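Local coordinates for protein probable LacI-family transcriptional regulator (Corynebacterium glutamicum ATCC 13032, PDB 3BIL) that is probably a DNA-binding transcriptional regulator of the LacI family, with a periplasmic-binding-protein-like domain that pairs with a second subunit, at residues G113-L118 and A135-D140. Sequence-based numbering, arbitrary orientation.
Sequences GSLEFL and ANQLED
With chi1 at -66°, Leu115 sets its CG anti to its own carbonyl carbon and beside the backbone N, which lets CD2 reach CD2 of Leu138, itself at chi1 -87°, while CD1 lies beside the amide oxygen of Gln137. The two helices, 108-120 and 135-143, are neighbours on one face of the parallel sheet in a Rossmann-like lobe of the periplasmic-binding-protein fold. Strand 126-128 lies between them in the chain, which makes the connection a helix-strand-helix step of the alternating beta/alpha pattern. The leucine side chains cross at about a right angle and meet through one methyl each, Leu115 CD2 lying 3.9 Å from Leu138 CD2. Their backbones stay well apart, 8.2 Å between Leu115 CA and Leu138 CA, and the two segments bury just 127 Å² between them. Leucine suits both places because its branched, apolar end can bridge such a gap in a buried setting: Leu115 also faces the sheet through Ile72 of strand 69-73, while Leu138 is covered by the loop residue Pro130. Gln137 stands at the more open margin. It comes up to Leu115 with its amide oxygen, the aliphatic stem staying farther off, and the amide finds polar company in a weak hydrogen bond between its OE1 and Ser112 OG. Elsewhere on helix 108-120, Ser114 OG is hydrogen-bonded to Thr102 OG1; Phe117, separately, packs on Ile100 of the second subunit. At the Gln137 side of the interface, Leu115 CD1 comes to 4.2 Å from Gln137 OE1, a van der Waals approach.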
loop_
_atom_site.group_PDB
_atom_site.type_symbol
_atom_site.label_atom_id
_atom_site.label_comp_id
_atom_site.label_asym_id
_atom_site.label_seq_id
_atom_site.Cartn_x
_atom_site.Cartn_y
_atom_site.Cartn_z
ATOM N N GLY A 113 19.858 12.662 5.319
ATOM C CA GLY A 113 19.741 12.285 6.731
ATOM C C GLY A 113 19.863 10.793 7.000
ATOM O O GLY A 113 20.570 10.377 7.917
ATOM N N SER A 114 19.189 9.986 6.181
ATOM C CA SER A 114 19.147 8.519 6.346
ATOM C C SER A 114 20.467 7.790 6.129
ATOM O O SER A 114 20.869 6.970 6.953
ATOM C CB SER A 114 18.111 7.915 5.399
ATOM O OG SER A 114 16.809 8.033 5.925
ATOM N N LEU A 115 21.104 8.066 4.991
ATOM C CA LEU A 115 22.365 7.443 4.609
ATOM C C LEU A 115 23.401 7.719 5.670
ATOM O O LEU A 115 24.007 6.792 6.216
ATOM C CB LEU A 115 22.847 8.023 3.286
ATOM C CG LEU A 115 21.983 7.723 2.070
ATOM C CD1 LEU A 115 22.065 8.862 1.047
ATOM C CD2 LEU A 115 22.393 6.379 1.480
ATOM N N GLU A 116 23.592 9.003 5.958
ATOM C CA GLU A 116 24.426 9.430 7.068
ATOM C C GLU A 116 24.150 8.543 8.289
ATOM O O GLU A 116 25.072 7.973 8.876
ATOM C CB GLU A 116 24.139 10.904 7.389
ATOM C CG GLU A 116 24.864 11.448 8.621
ATOM C CD GLU A 116 23.933 12.209 9.568
ATOM O OE1 GLU A 116 24.252 13.372 9.881
ATOM O OE2 GLU A 116 22.888 11.652 9.998
ATOM N N PHE A 117 22.874 8.406 8.648
ATOM C CA PHE A 117 22.517 7.642 9.827
ATOM C C PHE A 117 22.767 6.154 9.644
ATOM O O PHE A 117 23.319 5.521 10.530
ATOM C CB PHE A 117 21.064 7.890 10.236
ATOM C CG PHE A 117 20.622 7.070 11.426
ATOM C CD1 PHE A 117 20.751 7.563 12.716
ATOM C CD2 PHE A 117 20.086 5.799 11.258
ATOM C CE1 PHE A 117 20.343 6.799 13.820
ATOM C CE2 PHE A 117 19.687 5.029 12.357
ATOM C CZ PHE A 117 19.817 5.531 13.634
ATOM N N LEU A 118 22.361 5.592 8.508
ATOM C CA LEU A 118 22.449 4.136 8.322
ATOM C C LEU A 118 23.870 3.602 8.441
ATOM O O LEU A 118 24.090 2.561 9.067
ATOM C CB LEU A 118 21.816 3.668 6.998
ATOM C CG LEU A 118 20.310 3.353 6.914
ATOM C CD1 LEU A 118 19.982 2.815 5.527
ATOM C CD2 LEU A 118 19.839 2.364 7.975
ATOM N N ALA A 135 23.467 12.167 -5.637
ATOM C CA ALA A 135 24.467 11.443 -6.408
ATOM C C ALA A 135 25.853 11.483 -5.742
ATOM O O ALA A 135 26.564 10.477 -5.716
ATOM C CB ALA A 135 24.521 11.987 -7.836
ATOM N N ASN A 136 26.213 12.640 -5.185
ATOM C CA ASN A 136 27.527 12.827 -4.565
ATOM C C ASN A 136 27.750 11.975 -3.306
ATOM O O ASN A 136 28.698 11.180 -3.257
ATOM C CB ASN A 136 27.804 14.317 -4.297
ATOM C CG ASN A 136 27.984 15.132 -5.584
ATOM O OD1 ASN A 136 28.114 14.585 -6.688
ATOM N ND2 ASN A 136 27.988 16.450 -5.440
ATOM N N GLN A 137 26.868 12.118 -2.314
ATOM C CA GLN A 137 27.005 11.387 -1.051
ATOM C C GLN A 137 26.997 9.903 -1.281
ATOM O O GLN A 137 27.645 9.159 -0.544
ATOM C CB GLN A 137 25.862 11.688 -0.104
ATOM C CG GLN A 137 25.198 13.018 -0.315
ATOM C CD GLN A 137 24.008 13.172 0.592
ATOM O OE1 GLN A 137 23.974 12.603 1.693
ATOM N NE2 GLN A 137 23.011 13.939 0.144
ATOM N N LEU A 138 26.240 9.488 -2.297
ATOM C CA LEU A 138 26.059 8.074 -2.640
ATOM C C LEU A 138 27.322 7.469 -3.243
ATOM O O LEU A 138 27.529 6.260 -3.148
ATOM C CB LEU A 138 24.850 7.859 -3.588
ATOM C CG LEU A 138 23.418 7.669 -3.050
ATOM C CD1 LEU A 138 22.418 7.832 -4.151
ATOM C CD2 LEU A 138 23.224 6.328 -2.371
ATOM N N GLU A 139 28.156 8.307 -3.863
ATOM C CA GLU A 139 29.419 7.851 -4.433
ATOM C C GLU A 139 30.448 7.665 -3.328
ATOM O O GLU A 139 31.112 6.631 -3.258
ATOM C CB GLU A 139 29.923 8.849 -5.465
ATOM C CG GLU A 139 30.327 8.205 -6.769
ATOM C CD GLU A 139 29.123 7.860 -7.638
ATOM O OE1 GLU A 139 28.999 8.425 -8.754
ATOM O OE2 GLU A 139 28.294 7.027 -7.208
ATOM N N ASP A 140 30.553 8.675 -2.466
ATOM C CA ASP A 140 31.403 8.646 -1.271
ATOM C C ASP A 140 31.262 7.386 -0.410
ATOM O O ASP A 140 32.269 6.797 0.012
ATOM C CB ASP A 140 31.138 9.884 -0.410
ATOM C CG ASP A 140 31.974 11.085 -0.832
ATOM O OD1 ASP A 140 32.420 11.165 -2.005
ATOM O OD2 ASP A 140 32.189 11.960 0.031
#